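Local coordinates for protein Zn-dependent hydrolase, glyoxylase (Echinicola vietnamensis, PDB 6T5K) that probably hydrolyses beta-lactam antibiotics to substituted beta-amino acids, as a monomeric class B metallo-beta-lactamase with two zinc ions in its active site, at residues P37-H42 / D175-G180; L183-G188 / H233-L238; V93-A98 / P118-K123. All blocks are in the same frame, centred on the assembly; numbering follows the deposited sequence.

The three contacts lie in different parts of the alpha-beta/beta-alpha sandwich of the metallo-beta-lactamases. Contact 1 bridges its two sheets, contact 2 fastens the loop that follows strand 177-181 to helix 230-239, and contact 3 joins two parallel strands of the larger sheet, which contact 1 also reaches. Segments 175-180 and 183-188 adjoin in sequence and flank the zinc ligand C182, while strand 92-98 leads to the ligands H100 and H102. The side chain of K185 lies about 7 Å from a zinc ion and that of A98 about 10 Å. Contacts 2 and 3, with centres about 25 Å apart, lie on opposite sides of the chain's centre; contact 1 is away from the metal site.

Contact 1: P37-H42 / D175-G180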
loop_
_atom_site.group_PDB
_atom_site.type_symbol
_atom_site.label_atom_id
_atom_site.label_comp_id
_atom_site.label_asym_id
_atom_site.label_seq_id
_atom_site.Cartn_x
_atom_site.Cartn_y
_atom_site.Cartn_z
ATOM N N PRO A 37 -7.127 -5.266 -14.308
ATOM C CA PRO A 37 -7.268 -6.728 -14.476
ATOM C C PRO A 37 -6.700 -7.550 -13.338
ATOM O O PRO A 37 -7.283 -8.588 -12.990
ATOM C CB PRO A 37 -6.572 -7.002 -15.818
ATOM C CG PRO A 37 -6.818 -5.744 -16.590
ATOM C CD PRO A 37 -6.692 -4.618 -15.561
ATOM N N HIS A 38 -5.591 -7.110 -12.743
ATOM C CA HIS A 38 -4.926 -7.873 -11.707
ATOM C C HIS A 38 -4.767 -7.141 -10.385
ATOM O O HIS A 38 -4.117 -7.678 -9.489
ATOM C CB HIS A 38 -3.534 -8.309 -12.178
ATOM C CG HIS A 38 -3.564 -9.121 -13.422
ATOM N ND1 HIS A 38 -3.408 -8.560 -14.671
ATOM C CD2 HIS A 38 -3.757 -10.447 -13.619
ATOM C CE1 HIS A 38 -3.510 -9.505 -15.588
ATOM N NE2 HIS A 38 -3.736 -10.655 -14.980
ATOM N N THR A 39 -5.279 -5.926 -10.232
ATOM C CA THR A 39 -5.079 -5.220 -8.978
ATOM C C THR A 39 -6.394 -4.752 -8.381
ATOM O O THR A 39 -7.392 -4.522 -9.078
ATOM C CB THR A 39 -4.068 -4.036 -9.038
ATOM O OG1 THR A 39 -4.673 -2.866 -9.602
ATOM C CG2 THR A 39 -2.831 -4.433 -9.806
ATOM N N TYR A 40 -6.369 -4.672 -7.060
ATOM C CA TYR A 40 -7.531 -4.407 -6.234
ATOM C C TYR A 40 -7.115 -3.445 -5.128
ATOM O O TYR A 40 -5.969 -3.456 -4.666
ATOM C CB TYR A 40 -8.004 -5.696 -5.548
ATOM C CG TYR A 40 -8.367 -6.815 -6.483
ATOM C CD1 TYR A 40 -7.392 -7.456 -7.255
ATOM C CD2 TYR A 40 -9.690 -7.204 -6.645
ATOM C CE1 TYR A 40 -7.731 -8.459 -8.138
ATOM C CE2 TYR A 40 -10.034 -8.235 -7.497
ATOM C CZ TYR A 40 -9.048 -8.841 -8.263
ATOM O OH TYR A 40 -9.372 -9.857 -9.131
ATOM N N VAL A 41 -8.044 -2.603 -4.701
ATOM C CA VAL A 41 -7.827 -1.761 -3.532
ATOM C C VAL A 41 -8.625 -2.346 -2.373
ATOM O O VAL A 41 -9.807 -2.677 -2.531
ATOM C CB VAL A 41 -8.232 -0.304 -3.806
ATOM C CG1 VAL A 41 -7.992 0.542 -2.592
ATOM C CG2 VAL A 41 -7.496 0.240 -5.026
ATOM N N HIS A 42 -7.978 -2.543 -1.229
ATOM C CA HIS A 42 -8.699 -2.864 -0.008
ATOM C C HIS A 42 -8.813 -1.599 0.832
ATOM O O HIS A 42 -7.835 -0.871 1.010
ATOM C CB HIS A 42 -8.117 -4.057 0.742
ATOM C CG HIS A 42 -6.749 -3.880 1.324
ATOM N ND1 HIS A 42 -6.545 -3.320 2.570
ATOM C CD2 HIS A 42 -5.549 -4.369 0.930
ATOM C CE1 HIS A 42 -5.275 -3.445 2.897
ATOM N NE2 HIS A 42 -4.647 -4.046 1.900
ATOM N N ASP A 175 -0.158 -4.004 -15.351
ATOM C CA ASP A 175 -1.313 -3.122 -15.462
ATOM C C ASP A 175 -0.911 -1.652 -15.324
ATOM O O ASP A 175 -1.805 -0.786 -15.271
ATOM C CB ASP A 175 -2.358 -3.448 -14.372
ATOM C CG ASP A 175 -3.005 -4.818 -14.519
ATOM O OD1 ASP A 175 -2.727 -5.575 -15.473
ATOM O OD2 ASP A 175 -3.816 -5.144 -13.611
ATOM N N GLN A 176 0.379 -1.358 -15.192
ATOM C CA GLN A 176 0.871 0.018 -14.995
ATOM C C GLN A 176 0.155 0.676 -13.795
ATOM O O GLN A 176 -0.406 1.774 -13.864
ATOM C CB GLN A 176 0.785 0.866 -16.280
ATOM C CG GLN A 176 1.927 0.658 -17.217
ATOM C CD GLN A 176 3.329 1.116 -16.659
ATOM O OE1 GLN A 176 3.442 1.877 -15.742
ATOM N NE2 GLN A 176 4.384 0.645 -17.304
ATOM N N VAL A 177 0.268 -0.033 -12.647
ATOM C CA VAL A 177 -0.358 0.380 -11.402
ATOM C C VAL A 177 0.712 0.640 -10.358
ATOM O O VAL A 177 1.616 -0.174 -10.154
ATOM C CB VAL A 177 -1.310 -0.715 -10.884
ATOM C CG1 VAL A 177 -1.905 -0.325 -9.510
ATOM C CG2 VAL A 177 -2.412 -0.968 -11.865
ATOM N N LEU A 178 0.547 1.729 -9.634
ATOM C CA LEU A 178 1.417 2.058 -8.528
ATOM C C LEU A 178 0.587 2.124 -7.264
ATOM O O LEU A 178 -0.401 2.873 -7.216
ATOM C CB LEU A 178 2.054 3.446 -8.728
ATOM C CG LEU A 178 3.088 3.830 -7.661
ATOM C CD1 LEU A 178 4.458 3.328 -8.059
ATOM C CD2 LEU A 178 3.137 5.328 -7.413
ATOM N N PHE A 179 1.024 1.391 -6.234
ATOM C CA PHE A 179 0.541 1.615 -4.878
ATOM C C PHE A 179 1.504 2.610 -4.229
ATOM O O PHE A 179 2.645 2.259 -3.885
ATOM C CB PHE A 179 0.427 0.346 -4.044
ATOM C CG PHE A 179 -0.108 0.627 -2.680
ATOM C CD1 PHE A 179 -1.415 1.041 -2.516
ATOM C CD2 PHE A 179 0.708 0.532 -1.567
ATOM C CE1 PHE A 179 -1.899 1.354 -1.260
ATOM C CE2 PHE A 179 0.241 0.851 -0.314
ATOM C CZ PHE A 179 -1.078 1.240 -0.150
ATOM N N GLY A 180 1.053 3.864 -4.087
ATOM C CA GLY A 180 1.893 4.906 -3.525
ATOM C C GLY A 180 1.928 4.919 -2.019
ATOM O O GLY A 180 2.854 5.481 -1.439
#
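P37 brings its ring edge to the carboxylate of D175, with CD 3.5 Å from OD2. Its proline nitrogen also lies near that oxygen but has no hydrogen to give, so the polar grip begins one residue later, at H38. There the backbone N donates to D175 OD2 over 2.8 Å, on the lone pair that faces the other carboxylate oxygen. The imidazole adds a second, longer bond from ND1 to D175 OD1, 3.2 Å and almost straight at 172°. OD1 lies practically in the ring plane of H38, although ring and carboxylate planes are turned 34° apart. With CG beside its own backbone N (chi1 -58°), the histidine presents N and ND1 to the same carboxylate, and the fork limits rotation of both groups. Aspartate suits the place because its short side chain offers two oxygens at this spacing; OD2 has a further partner in the hydroxyl of S36, which would probably favour the charged form.

T39 meets V177 tip to tip. Its hydroxyl, held by S36, packs on the valine methyls by van der Waals contact, OG1 3.7 Å from V177 CG2. Both are compact, beta-branched residues, meeting across a CA-CA separation of 7.7 Å.

Strand 39-48 lies between strands 30-34 and 54-63 in the larger sheet, whereas strand 177-181 runs between 169-172 and 218-221 in the smaller one. V177 reaches M59 of the larger sheet and T39 reaches F172 of the smaller, so the pair spans the space between the sheets.

Contact 2: L183-G188 / H233-L238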
loop_
_atom_site.group_PDB
_atom_site.type_symbol
_atom_site.label_atom_id
_atom_site.label_comp_id
_atom_site.label_asym_id
_atom_site.label_seq_id
_atom_site.Cartn_x
_atom_site.Cartn_y
_atom_site.Cartn_z
ATOM N N LEU A 183 2.792 8.053 1.055
ATOM C CA LEU A 183 3.660 9.002 0.368
ATOM C C LEU A 183 2.931 9.728 -0.742
ATOM O O LEU A 183 3.347 10.830 -1.118
ATOM C CB LEU A 183 4.824 8.213 -0.241
ATOM C CG LEU A 183 5.917 8.884 -1.052
ATOM C CD1 LEU A 183 6.681 9.845 -0.211
ATOM C CD2 LEU A 183 6.784 7.766 -1.625
ATOM N N ILE A 184 1.882 9.124 -1.304
ATOM C CA ILE A 184 1.118 9.730 -2.384
ATOM C C ILE A 184 -0.252 10.132 -1.865
ATOM O O ILE A 184 -0.936 9.324 -1.224
ATOM C CB ILE A 184 0.999 8.806 -3.604
ATOM C CG1 ILE A 184 2.400 8.401 -4.114
ATOM C CG2 ILE A 184 0.123 9.467 -4.688
ATOM C CD1 ILE A 184 3.306 9.575 -4.425
ATOM N N LYS A 185 -0.634 11.385 -2.131
ATOM C CA LYS A 185 -1.931 11.931 -1.759
ATOM C C LYS A 185 -2.948 11.800 -2.881
ATOM O O LYS A 185 -2.610 11.841 -4.066
ATOM C CB LYS A 185 -1.825 13.407 -1.386
ATOM C CG LYS A 185 -0.862 13.655 -0.260
ATOM C CD LYS A 185 -1.242 12.877 0.979
ATOM C CE LYS A 185 -0.408 13.337 2.196
ATOM N NZ LYS A 185 -0.762 12.628 3.415
ATOM N N ALA A 186 -4.209 11.604 -2.491
ATOM C CA ALA A 186 -5.305 11.715 -3.441
ATOM C C ALA A 186 -5.348 13.120 -4.023
ATOM O O ALA A 186 -4.937 14.090 -3.383
ATOM C CB ALA A 186 -6.633 11.405 -2.749
ATOM N N ASN A 187 -5.883 13.224 -5.242
ATOM C CA ASN A 187 -5.995 14.517 -5.899
ATOM C C ASN A 187 -6.820 15.470 -5.029
ATOM O O ASN A 187 -7.927 15.142 -4.594
ATOM C CB ASN A 187 -6.635 14.362 -7.283
ATOM C CG ASN A 187 -6.387 15.563 -8.179
ATOM O OD1 ASN A 187 -5.410 16.300 -8.011
ATOM N ND2 ASN A 187 -7.267 15.754 -9.145
ATOM N N GLY A 188 -6.268 16.651 -4.761
ATOM C CA GLY A 188 -6.939 17.647 -3.962
ATOM C C GLY A 188 -6.878 17.415 -2.463
ATOM O O GLY A 188 -7.431 18.233 -1.710
ATOM N N HIS A 233 1.773 14.143 -9.647
ATOM C CA HIS A 233 2.024 15.560 -9.873
ATOM C C HIS A 233 1.380 16.412 -8.799
ATOM O O HIS A 233 1.991 17.378 -8.324
ATOM C CB HIS A 233 1.529 15.927 -11.257
ATOM C CG HIS A 233 2.198 15.156 -12.341
ATOM N ND1 HIS A 233 1.549 14.763 -13.491
ATOM C CD2 HIS A 233 3.458 14.668 -12.431
ATOM C CE1 HIS A 233 2.399 14.100 -14.261
ATOM N NE2 HIS A 233 3.557 14.012 -13.628
ATOM N N TYR A 234 0.151 16.074 -8.415
ATOM C CA TYR A 234 -0.516 16.771 -7.331
ATOM C C TYR A 234 0.298 16.704 -6.044
ATOM O O TYR A 234 0.472 17.712 -5.353
ATOM C CB TYR A 234 -1.897 16.162 -7.086
ATOM C CG TYR A 234 -2.541 16.849 -5.914
ATOM C CD1 TYR A 234 -3.057 18.126 -6.049
ATOM C CD2 TYR A 234 -2.591 16.244 -4.666
ATOM C CE1 TYR A 234 -3.600 18.783 -4.958
ATOM C CE2 TYR A 234 -3.100 16.897 -3.571
ATOM C CZ TYR A 234 -3.604 18.162 -3.716
ATOM O OH TYR A 234 -4.139 18.813 -2.623
ATOM N N THR A 235 0.811 15.517 -5.720
ATOM C CA THR A 235 1.534 15.344 -4.468
ATOM C C THR A 235 2.840 16.113 -4.486
ATOM O O THR A 235 3.194 16.765 -3.502
ATOM C CB THR A 235 1.811 13.867 -4.214
ATOM O OG1 THR A 235 0.558 13.182 -4.097
ATOM C CG2 THR A 235 2.574 13.678 -2.945
ATOM N N GLU A 236 3.589 16.015 -5.589
ATOM C CA GLU A 236 4.819 16.791 -5.666
ATOM C C GLU A 236 4.528 18.285 -5.493
ATOM O O GLU A 236 5.230 18.988 -4.747
ATOM C CB GLU A 236 5.554 16.495 -6.959
ATOM C CG GLU A 236 6.898 17.167 -6.961
ATOM C CD GLU A 236 7.676 17.039 -8.260
ATOM O OE1 GLU A 236 7.299 16.214 -9.103
ATOM O OE2 GLU A 236 8.678 17.794 -8.424
ATOM N N THR A 237 3.494 18.783 -6.176
ATOM C CA THR A 237 3.166 20.205 -6.102
ATOM C C THR A 237 2.772 20.616 -4.689
ATOM O O THR A 237 3.119 21.711 -4.215
ATOM C CB THR A 237 2.015 20.504 -7.057
ATOM O OG1 THR A 237 2.400 20.117 -8.382
ATOM C CG2 THR A 237 1.646 22.006 -7.027
ATOM N N LEU A 238 2.018 19.757 -4.015
ATOM C CA LEU A 238 1.554 20.057 -2.670
ATOM C C LEU A 238 2.707 20.287 -1.712
ATOM O O LEU A 238 2.597 21.117 -0.801
ATOM C CB LEU A 238 0.696 18.891 -2.185
ATOM C CG LEU A 238 0.053 18.974 -0.803
ATOM C CD1 LEU A 238 -0.950 20.113 -0.746
ATOM C CD2 LEU A 238 -0.587 17.619 -0.492
#
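Y234 and T235 on helix 230-239 receive the irregular loop L183-G188 in a partly buried loop-on-helix contact, exposed at its N187-G188 end and lying just downstream of the zinc ligand C182. The one hydrogen bond between the segments runs from the backbone N of K185 to T235 OG1, 2.9 Å long with an angle of 154° at the hydrogen. T235 places OG1 beside its own backbone N (chi1 -62°), and this hydroxyl also bonds to L231 O one helical turn back. Threonine thus accepts from the loop while tied to its own helix; its methyl CG2 reaches L183 O at 3.5 Å, and CG2 of I184 lies against OG1.

Farther along, the loop passes over Y234. The peptide between N187 and G188 covers one face of the ring, with G188 N lying 3.2 Å above its plane over the centre. G188 has a positive phi, a conformation glycine takes easily. The side-chain amide of N187 stands nearly perpendicular to the ring, the amide and ring planes 82° apart, and brings OD1 to within 3.6 Å of Y234 CD1. K185 CB lies at the ring's edge instead, and A186 O approaches Y234 CE2 to 3.4 Å. The phenol oxygen reaches past the glycine to bond with A189 O, which limits how far the ring can shift along the loop.

K185 adds an apolar touch, its CG 4.0 Å from L238 CD2. Its chain bends at chi2, and the ammonium NZ turns from the helix to K191 O.

Helix 201-212 adjoins both partners: W202 touches K185 and T235 and donates NE1 to L183 O. I184 reaches V219 on strand 218-221, so the loop lies between helix 230-239 and the smaller sheet.

Contact 3: V93-A98 / P118-K123; sequences VNAVVA and PSYAFK
Y120 carries its ring beside its own backbone N (chi1 -64°), which brings CE1 to 3.7 Å from the methyl of A95 and puts V96 O at the ring's edge. V96 sets CG1 between its backbone N and carbonyl carbon (chi1 59°) and presses it on S119 CB at 3.5 Å. Small A95 leaves room for the broad tyrosine, while beta-branched V96 and V97 suit extended backbone.

Three backbone bonds of 2.9 to 3.0 Å join the segments in parallel register: V96 N to P118 O, Y120 N to V96 O and A98 N to Y120 O. P118, which has no N-H to offer, serves through its carbonyl and sets CG and CD against N94 O. Where the strands diverge, a water takes over, donating to A98 O at 2.7 Å and accepting from F122 N.

V96 and S119 face helix 109-114, with S119 OG bonded to H113; V97 and Y120 face strand 144-149 of the other sheet. The intervening helices 103-106 and 109-114 make this a beta-alpha-beta crossover, and strand 92-98 runs directly into the zinc-binding H100, H102 and D104, the HxHxD motif of the metallo-beta-lactamase fold.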
loop_
_atom_site.group_PDB
_atom_site.type_symbol
_atom_site.label_atom_id
_atom_site.label_comp_id
_atom_site.label_asym_id
_atom_site.label_seq_id
_atom_site.Cartn_x
_atom_site.Cartn_y
_atom_site.Cartn_z
ATOM N N VAL A 93 -1.771 -16.894 -0.942
ATOM C CA VAL A 93 -1.268 -15.583 -0.549
ATOM C C VAL A 93 0.227 -15.735 -0.307
ATOM O O VAL A 93 0.666 -16.387 0.638
ATOM C CB VAL A 93 -2.001 -15.014 0.669
ATOM C CG1 VAL A 93 -1.506 -13.623 0.924
ATOM C CG2 VAL A 93 -3.501 -15.058 0.416
ATOM N N ASN A 94 1.013 -15.144 -1.190
ATOM C CA ASN A 94 2.452 -15.359 -1.174
ATOM C C ASN A 94 3.186 -14.462 -0.199
ATOM O O ASN A 94 4.236 -14.856 0.312
ATOM C CB ASN A 94 3.040 -15.053 -2.551
ATOM C CG ASN A 94 2.634 -16.052 -3.603
ATOM O OD1 ASN A 94 2.158 -17.138 -3.294
ATOM N ND2 ASN A 94 2.832 -15.698 -4.859
ATOM N N ALA A 95 2.693 -13.255 0.039
ATOM C CA ALA A 95 3.452 -12.302 0.832
ATOM C C ALA A 95 2.555 -11.135 1.169
ATOM O O ALA A 95 1.563 -10.869 0.477
ATOM C CB ALA A 95 4.687 -11.796 0.073
ATOM N N VAL A 96 2.933 -10.438 2.239
ATOM C CA VAL A 96 2.402 -9.129 2.568
ATOM C C VAL A 96 3.568 -8.158 2.685
ATOM O O VAL A 96 4.649 -8.527 3.159
ATOM C CB VAL A 96 1.543 -9.146 3.848
ATOM C CG1 VAL A 96 2.338 -9.631 5.059
ATOM C CG2 VAL A 96 0.954 -7.765 4.097
ATOM N N VAL A 97 3.351 -6.923 2.239
ATOM C CA VAL A 97 4.345 -5.864 2.291
ATOM C C VAL A 97 3.791 -4.728 3.141
ATOM O O VAL A 97 2.698 -4.233 2.874
ATOM C CB VAL A 97 4.668 -5.330 0.882
ATOM C CG1 VAL A 97 5.684 -4.212 0.941
ATOM C CG2 VAL A 97 5.163 -6.454 -0.017
ATOM N N ALA A 98 4.564 -4.279 4.129
ATOM C CA ALA A 98 4.210 -3.100 4.921
ATOM C C ALA A 98 4.953 -1.919 4.310
ATOM O O ALA A 98 6.188 -1.912 4.291
ATOM C CB ALA A 98 4.643 -3.253 6.372
ATOM N N PRO A 118 4.790 -14.808 4.619
ATOM C CA PRO A 118 5.903 -13.948 5.009
ATOM C C PRO A 118 5.581 -12.486 4.784
ATOM O O PRO A 118 4.868 -12.125 3.846
ATOM C CB PRO A 118 7.025 -14.379 4.061
ATOM C CG PRO A 118 6.308 -14.908 2.850
ATOM C CD PRO A 118 5.087 -15.594 3.411
ATOM N N SER A 119 6.142 -11.645 5.644
ATOM C CA SER A 119 5.981 -10.207 5.550
ATOM C C SER A 119 7.313 -9.545 5.232
ATOM O O SER A 119 8.369 -9.952 5.742
ATOM C CB SER A 119 5.400 -9.626 6.832
ATOM O OG SER A 119 6.225 -9.868 7.959
ATOM N N TYR A 120 7.243 -8.530 4.383
ATOM C CA TYR A 120 8.412 -7.816 3.917
ATOM C C TYR A 120 8.221 -6.319 4.096
ATOM O O TYR A 120 7.105 -5.813 4.067
ATOM C CB TYR A 120 8.601 -8.028 2.411
ATOM C CG TYR A 120 8.886 -9.444 2.005
ATOM C CD1 TYR A 120 7.866 -10.368 1.888
ATOM C CD2 TYR A 120 10.192 -9.872 1.756
ATOM C CE1 TYR A 120 8.127 -11.677 1.510
ATOM C CE2 TYR A 120 10.458 -11.177 1.367
ATOM C CZ TYR A 120 9.420 -12.078 1.258
ATOM O OH TYR A 120 9.680 -13.371 0.874
ATOM N N ALA A 121 9.334 -5.605 4.230
ATOM C CA ALA A 121 9.285 -4.154 4.332
ATOM C C ALA A 121 10.689 -3.616 4.124
ATOM O O ALA A 121 11.672 -4.359 4.122
ATOM C CB ALA A 121 8.739 -3.718 5.691
ATOM N N PHE A 122 10.773 -2.310 3.907
ATOM C CA PHE A 122 12.080 -1.670 3.881
ATOM C C PHE A 122 12.849 -1.999 5.152
ATOM O O PHE A 122 12.277 -2.059 6.242
ATOM C CB PHE A 122 11.873 -0.165 3.804
ATOM C CG PHE A 122 13.131 0.622 3.535
ATOM C CD1 PHE A 122 13.950 0.334 2.435
ATOM C CD2 PHE A 122 13.461 1.669 4.336
ATOM C CE1 PHE A 122 15.091 1.086 2.183
ATOM C CE2 PHE A 122 14.574 2.461 4.062
ATOM C CZ PHE A 122 15.415 2.145 3.003
ATOM N N LYS A 123 14.161 -2.160 5.020
ATOM C CA LYS A 123 14.976 -2.542 6.167
ATOM C C LYS A 123 14.713 -1.653 7.377
ATOM O O LYS A 123 14.630 -2.140 8.510
ATOM C CB LYS A 123 16.459 -2.524 5.776
ATOM C CG LYS A 123 16.961 -1.201 5.223
ATOM C CD LYS A 123 18.400 -1.295 4.703
ATOM C CE LYS A 123 18.802 -0.007 4.025
ATOM N NZ LYS A 123 20.201 -0.009 3.485
HETATM O O HOH W 1 8.562 -0.545 4.133
#